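PDB 3OYV: imelysin from Bacteroides ovatus ATCC 8483, which is named as an imelysin peptidase but probably takes part in bacterial iron uptake, perhaps as a metal-binding protein of the outer membrane. Local coordinates for residues D38-K51 and F290-M302. Sequence-based numbering, arbitrary orientation. Where two conformers were deposited one is given.
Sequences DATNLYNAWNSSYK and FGPVDEMGLDPNM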
loop_
_atom_site.group_PDB
_atom_site.type_symbol
_atom_site.label_atom_id
_atom_site.label_comp_id
_atom_site.label_asym_id
_atom_site.label_seq_id
_atom_site.Cartn_x
_atom_site.Cartn_y
_atom_site.Cartn_z
ATOM N N ASP A 38 1.097 -6.597 -12.704
ATOM C CA ASP A 38 0.796 -7.079 -11.347
ATOM C C ASP A 38 -0.584 -6.603 -10.882
ATOM O O ASP A 38 -1.358 -7.387 -10.339
ATOM C CB ASP A 38 1.887 -6.637 -10.373
ATOM C CG ASP A 38 3.154 -7.448 -10.491
ATOM O OD1 ASP A 38 3.051 -8.583 -10.969
ATOM O OD2 ASP A 38 4.243 -6.953 -10.096
ATOM N N ALA A 39 -0.890 -5.309 -11.034
ATOM C CA ALA A 39 -2.205 -4.791 -10.605
ATOM C C ALA A 39 -3.339 -5.448 -11.397
ATOM O O ALA A 39 -4.423 -5.686 -10.840
ATOM C CB ALA A 39 -2.256 -3.288 -10.679
ATOM N N THR A 40 -3.135 -5.673 -12.698
ATOM C CA THR A 40 -4.162 -6.321 -13.518
ATOM C C THR A 40 -4.409 -7.748 -13.042
ATOM O O THR A 40 -5.559 -8.175 -12.885
ATOM C CB THR A 40 -3.789 -6.252 -15.005
ATOM O OG1 THR A 40 -3.696 -4.881 -15.388
ATOM C CG2 THR A 40 -4.811 -7.006 -15.840
ATOM N N ASN A 41 -3.327 -8.465 -12.762
ATOM C CA ASN A 41 -3.471 -9.843 -12.330
ATOM C C ASN A 41 -4.103 -9.923 -10.938
ATOM O O ASN A 41 -4.908 -10.807 -10.708
ATOM C CB ASN A 41 -2.143 -10.567 -12.348
ATOM C CG ASN A 41 -1.628 -10.783 -13.767
ATOM O OD1 ASN A 41 -2.400 -10.718 -14.751
ATOM N ND2 ASN A 41 -0.327 -10.997 -13.882
ATOM N N LEU A 42 -3.740 -8.990 -10.063
ATOM C CA LEU A 42 -4.340 -8.932 -8.698
ATOM C C LEU A 42 -5.861 -8.703 -8.783
ATOM O O LEU A 42 -6.659 -9.402 -8.162
ATOM C CB LEU A 42 -3.675 -7.803 -7.917
ATOM C CG LEU A 42 -4.185 -7.546 -6.493
ATOM C CD1 LEU A 42 -4.237 -8.834 -5.638
ATOM C CD2 LEU A 42 -3.270 -6.507 -5.875
ATOM N N TYR A 43 -6.272 -7.702 -9.560
ATOM C CA TYR A 43 -7.686 -7.408 -9.730
ATOM C C TYR A 43 -8.418 -8.629 -10.354
ATOM O O TYR A 43 -9.505 -9.028 -9.914
ATOM C CB TYR A 43 -7.845 -6.186 -10.609
ATOM C CG TYR A 43 -9.289 -5.877 -10.973
ATOM C CD1 TYR A 43 -10.263 -5.653 -10.001
ATOM C CD2 TYR A 43 -9.671 -5.780 -12.301
ATOM C CE1 TYR A 43 -11.563 -5.357 -10.339
ATOM C CE2 TYR A 43 -10.965 -5.473 -12.648
ATOM C CZ TYR A 43 -11.916 -5.235 -11.682
ATOM O OH TYR A 43 -13.215 -4.946 -12.043
ATOM N N ASN A 44 -7.860 -9.188 -11.425
ATOM C CA ASN A 44 -8.514 -10.307 -12.080
ATOM C C ASN A 44 -8.633 -11.545 -11.195
ATOM O O ASN A 44 -9.629 -12.273 -11.294
ATOM C CB ASN A 44 -7.810 -10.677 -13.383
ATOM C CG ASN A 44 -7.999 -9.623 -14.478
ATOM O OD1 ASN A 44 -8.916 -8.810 -14.413
ATOM N ND2 ASN A 44 -7.105 -9.635 -15.493
ATOM N N ALA A 45 -7.675 -11.738 -10.284
ATOM C CA ALA A 45 -7.720 -12.898 -9.387
ATOM C C ALA A 45 -8.935 -12.760 -8.468
ATOM O O ALA A 45 -9.639 -13.721 -8.200
ATOM C CB ALA A 45 -6.482 -12.983 -8.560
ATOM N N TRP A 46 -9.175 -11.531 -8.002
ATOM C CA TRP A 46 -10.339 -11.264 -7.156
ATOM C C TRP A 46 -11.642 -11.242 -7.914
ATOM O O TRP A 46 -12.672 -11.674 -7.400
ATOM C CB TRP A 46 -10.155 -9.938 -6.386
ATOM C CG TRP A 46 -9.390 -10.090 -5.093
ATOM C CD1 TRP A 46 -8.027 -10.011 -4.925
ATOM C CD2 TRP A 46 -9.930 -10.366 -3.789
ATOM N NE1 TRP A 46 -7.691 -10.252 -3.622
ATOM C CE2 TRP A 46 -8.843 -10.451 -2.902
ATOM C CE3 TRP A 46 -11.220 -10.592 -3.294
ATOM C CZ2 TRP A 46 -9.015 -10.682 -1.531
ATOM C CZ3 TRP A 46 -11.382 -10.803 -1.939
ATOM C CH2 TRP A 46 -10.308 -10.868 -1.082
ATOM N N ASN A 47 -11.639 -10.627 -9.098
ATOM C CA ASN A 47 -12.873 -10.293 -9.774
ATOM C C ASN A 47 -13.342 -11.284 -10.818
ATOM O O ASN A 47 -14.537 -11.320 -11.133
ATOM C CB ASN A 47 -12.716 -8.931 -10.448
ATOM C CG ASN A 47 -14.024 -8.414 -11.044
ATOM O OD1 ASN A 47 -15.031 -8.193 -10.336
ATOM N ND2 ASN A 47 -14.008 -8.167 -12.347
ATOM N N SER A 48 -12.418 -12.065 -11.353
ATOM C CA SER A 48 -12.740 -12.943 -12.477
ATOM C C SER A 48 -12.446 -14.414 -12.183
ATOM O O SER A 48 -13.358 -15.275 -12.261
ATOM C CB SER A 48 -11.981 -12.471 -13.732
ATOM O OG SER A 48 -12.237 -13.341 -14.824
ATOM N N SER A 49 -11.212 -14.720 -11.848
ATOM C CA SER A 49 -10.813 -16.109 -11.685
ATOM C C SER A 49 -9.533 -16.236 -10.914
ATOM O O SER A 49 -8.520 -15.635 -11.280
ATOM C CB SER A 49 -10.659 -16.756 -13.065
ATOM O OG SER A 49 -10.206 -18.104 -12.989
ATOM N N TYR A 50 -9.578 -17.025 -9.844
ATOM C CA TYR A 50 -8.431 -17.331 -9.038
ATOM C C TYR A 50 -7.945 -18.707 -9.416
ATOM O O TYR A 50 -8.658 -19.692 -9.221
ATOM C CB TYR A 50 -8.842 -17.273 -7.573
ATOM C CG TYR A 50 -7.807 -17.651 -6.585
ATOM C CD1 TYR A 50 -6.676 -16.859 -6.392
ATOM C CD2 TYR A 50 -7.980 -18.765 -5.779
ATOM C CE1 TYR A 50 -5.738 -17.165 -5.432
ATOM C CE2 TYR A 50 -7.043 -19.096 -4.822
ATOM C CZ TYR A 50 -5.915 -18.312 -4.657
ATOM O OH TYR A 50 -5.006 -18.661 -3.702
ATOM N N LYS A 51 -6.740 -18.741 -9.975
ATOM C CA LYS A 51 -6.073 -19.979 -10.391
ATOM C C LYS A 51 -6.956 -20.808 -11.290
ATOM O O LYS A 51 -7.062 -22.016 -11.117
ATOM C CB LYS A 51 -5.688 -20.746 -9.132
ATOM C CG LYS A 51 -4.598 -20.085 -8.330
ATOM C CD LYS A 51 -4.434 -20.772 -6.998
ATOM C CE LYS A 51 -3.147 -20.366 -6.328
ATOM N NZ LYS A 51 -2.969 -21.119 -5.051
ATOM N N PHE A 290 -3.933 -10.032 2.285
ATOM C CA PHE A 290 -4.155 -11.457 2.346
ATOM C C PHE A 290 -4.719 -11.942 1.032
ATOM O O PHE A 290 -5.103 -11.150 0.182
ATOM C CB PHE A 290 -5.089 -11.857 3.515
ATOM C CG PHE A 290 -6.533 -11.478 3.326
ATOM C CD1 PHE A 290 -7.009 -10.246 3.770
ATOM C CD2 PHE A 290 -7.414 -12.366 2.769
ATOM C CE1 PHE A 290 -8.360 -9.938 3.625
ATOM C CE2 PHE A 290 -8.747 -12.057 2.599
ATOM C CZ PHE A 290 -9.220 -10.858 3.041
ATOM N N GLY A 291 -4.743 -13.256 0.844
ATOM C CA GLY A 291 -5.203 -13.819 -0.404
ATOM C C GLY A 291 -4.204 -13.514 -1.501
ATOM O O GLY A 291 -2.993 -13.498 -1.250
ATOM N N PRO A 292 -4.692 -13.268 -2.718
ATOM C CA PRO A 292 -3.793 -13.076 -3.865
ATOM C C PRO A 292 -2.594 -12.179 -3.659
ATOM O O PRO A 292 -1.476 -12.545 -4.041
ATOM C CB PRO A 292 -4.736 -12.548 -4.940
ATOM C CG PRO A 292 -6.026 -13.253 -4.656
ATOM C CD PRO A 292 -6.106 -13.325 -3.136
ATOM N N VAL A 293 -2.773 -11.028 -3.037
ATOM C CA VAL A 293 -1.639 -10.097 -2.913
ATOM C C VAL A 293 -0.548 -10.666 -1.986
ATOM O O VAL A 293 0.601 -10.259 -2.073
ATOM C CB VAL A 293 -2.091 -8.697 -2.413
ATOM C CG1 VAL A 293 -2.421 -8.754 -0.895
ATOM C CG2 VAL A 293 -1.044 -7.611 -2.736
ATOM N N ASP A 294 -0.925 -11.609 -1.115
ATOM C CA ASP A 294 -0.016 -12.189 -0.128
ATOM C C ASP A 294 0.489 -13.555 -0.575
ATOM O O ASP A 294 0.946 -14.348 0.265
ATOM C CB ASP A 294 -0.770 -12.308 1.207
ATOM C CG ASP A 294 0.103 -12.688 2.389
ATOM O OD1 ASP A 294 1.215 -12.122 2.525
ATOM O OD2 ASP A 294 -0.392 -13.509 3.220
ATOM N N GLU A 295 0.394 -13.840 -1.879
ATOM C CA GLU A 295 0.831 -15.104 -2.483
ATOM C C GLU A 295 1.805 -14.836 -3.621
ATOM O O GLU A 295 1.777 -13.776 -4.275
ATOM C CB GLU A 295 -0.381 -15.869 -3.000
ATOM C CG GLU A 295 -1.353 -16.290 -1.874
ATOM C CD GLU A 295 -2.699 -16.859 -2.316
ATOM O OE1 GLU A 295 -2.970 -17.047 -3.522
ATOM O OE2 GLU A 295 -3.514 -17.139 -1.397
HETATM N N MSE A 296 2.698 -15.802 -3.840
HETATM C CA MSE A 296 3.585 -15.815 -5.003
HETATM C C MSE A 296 4.435 -14.549 -5.069
HETATM O O MSE A 296 4.861 -14.139 -6.133
HETATM C CB MSE A 296 2.780 -15.978 -6.295
HETATM C CG MSE A 296 1.717 -17.076 -6.251
HETATM SE SE MSE A 296 1.121 -17.654 -8.016
HETATM C CE MSE A 296 -0.190 -16.290 -8.478
ATOM N N GLY A 297 4.713 -13.953 -3.923
ATOM C CA GLY A 297 5.540 -12.746 -3.844
ATOM C C GLY A 297 4.942 -11.505 -4.504
ATOM O O GLY A 297 5.655 -10.547 -4.786
ATOM N N LEU A 298 3.627 -11.478 -4.678
ATOM C CA LEU A 298 3.000 -10.342 -5.353
ATOM C C LEU A 298 3.242 -9.010 -4.637
ATOM O O LEU A 298 3.583 -8.014 -5.288
ATOM C CB LEU A 298 1.528 -10.655 -5.588
ATOM C CG LEU A 298 0.781 -9.716 -6.539
ATOM C CD1 LEU A 298 1.571 -9.386 -7.835
ATOM C CD2 LEU A 298 -0.615 -10.245 -6.849
ATOM N N ASP A 299 3.047 -8.986 -3.320
ATOM C CA ASP A 299 3.235 -7.750 -2.555
ATOM C C ASP A 299 4.682 -7.241 -2.704
ATOM O O ASP A 299 4.891 -6.102 -3.113
ATOM C CB ASP A 299 2.836 -7.996 -1.097
ATOM C CG ASP A 299 3.008 -6.808 -0.202
ATOM O OD1 ASP A 299 3.049 -5.645 -0.603
ATOM O OD2 ASP A 299 2.986 -7.026 1.027
ATOM N N PRO A 300 5.690 -8.085 -2.443
ATOM C CA PRO A 300 7.040 -7.571 -2.648
ATOM C C PRO A 300 7.413 -7.258 -4.111
ATOM O O PRO A 300 8.324 -6.453 -4.359
ATOM C CB PRO A 300 7.948 -8.661 -2.032
ATOM C CG PRO A 300 7.117 -9.847 -1.912
ATOM C CD PRO A 300 5.699 -9.367 -1.712
ATOM N N ASN A 301 6.697 -7.856 -5.047
ATOM C CA ASN A 301 6.878 -7.476 -6.461
ATOM C C ASN A 301 6.291 -6.109 -6.798
ATOM O O ASN A 301 6.716 -5.484 -7.764
ATOM C CB ASN A 301 6.280 -8.552 -7.367
ATOM C CG ASN A 301 7.247 -9.648 -7.679
ATOM O OD1 ASN A 301 8.404 -9.576 -7.317
ATOM N ND2 ASN A 301 6.774 -10.688 -8.377
HETATM N N MSE A 302 5.332 -5.676 -6.002
HETATM C CA MSE A 302 4.665 -4.392 -6.219
HETATM C C MSE A 302 5.169 -3.254 -5.342
HETATM O O MSE A 302 5.001 -2.080 -5.687
HETATM C CB MSE A 302 3.182 -4.577 -6.015
HETATM C CG MSE A 302 2.609 -5.502 -7.069
HETATM SE SE MSE A 302 0.656 -5.689 -6.919
HETATM C CE MSE A 302 0.061 -3.982 -7.476
HETATM O O HOH W 1 5.396 -4.546 -9.987
HETATM O O HOH W 2 4.356 -10.779 -9.776
HETATM O O HOH W 3 -5.351 -9.742 -2.117
HETATM O O HOH W 4 -0.537 -19.330 -4.051
#
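Pro292 wedges between Leu42, Ala45, Trp46 and Tyr50, where the C-terminal end of helix 21-47 packs on the loop that leads into helix 298-303. Its CG lies 3.9 Å from Ala45 CB and also touches Tyr50 CE1, and its CD comes within 3.5 Å of Trp46 NE1. That indole nitrogen donates, in the ring plane, to a water that in turn donates to Phe290 O and accepts from Val293 N, so one solvent molecule ties the tryptophan to the backbone on both sides of the proline.

The Leu42 side chain runs from CB, against Leu298 CD2, to two branches placed by a CG anti to the backbone N (chi1 178°): CD1 reaches Pro292 CB and the backbone N of Val293, while CD2 lies 4.0 Å from Val293 CG2. One helical turn earlier, Asp38 packs its CB 3.6 Å from CG of Met302, a selenomethionine, in the conformer given. Its carboxylate forms a salt bridge with Arg342, which also bonds Asn301 O, and two waters link OD1 to Asn301 ND2 and OD2 to Asn301 O.

At the opposite end, Tyr50 OH donates a short 2.6 Å bond to Glu295 OE1, met on the syn side and 16° out of the carboxylate plane. Lys51 NZ lies 4.3 Å from that oxygen, beyond a salt bridge. Two parts of the chain far apart in sequence, both matching the imelysin family, thus meet through apolar packing with a carboxylate at either end; with Arg342 beside Asp38 and Lys51 near Glu295, both acids are probably ionised.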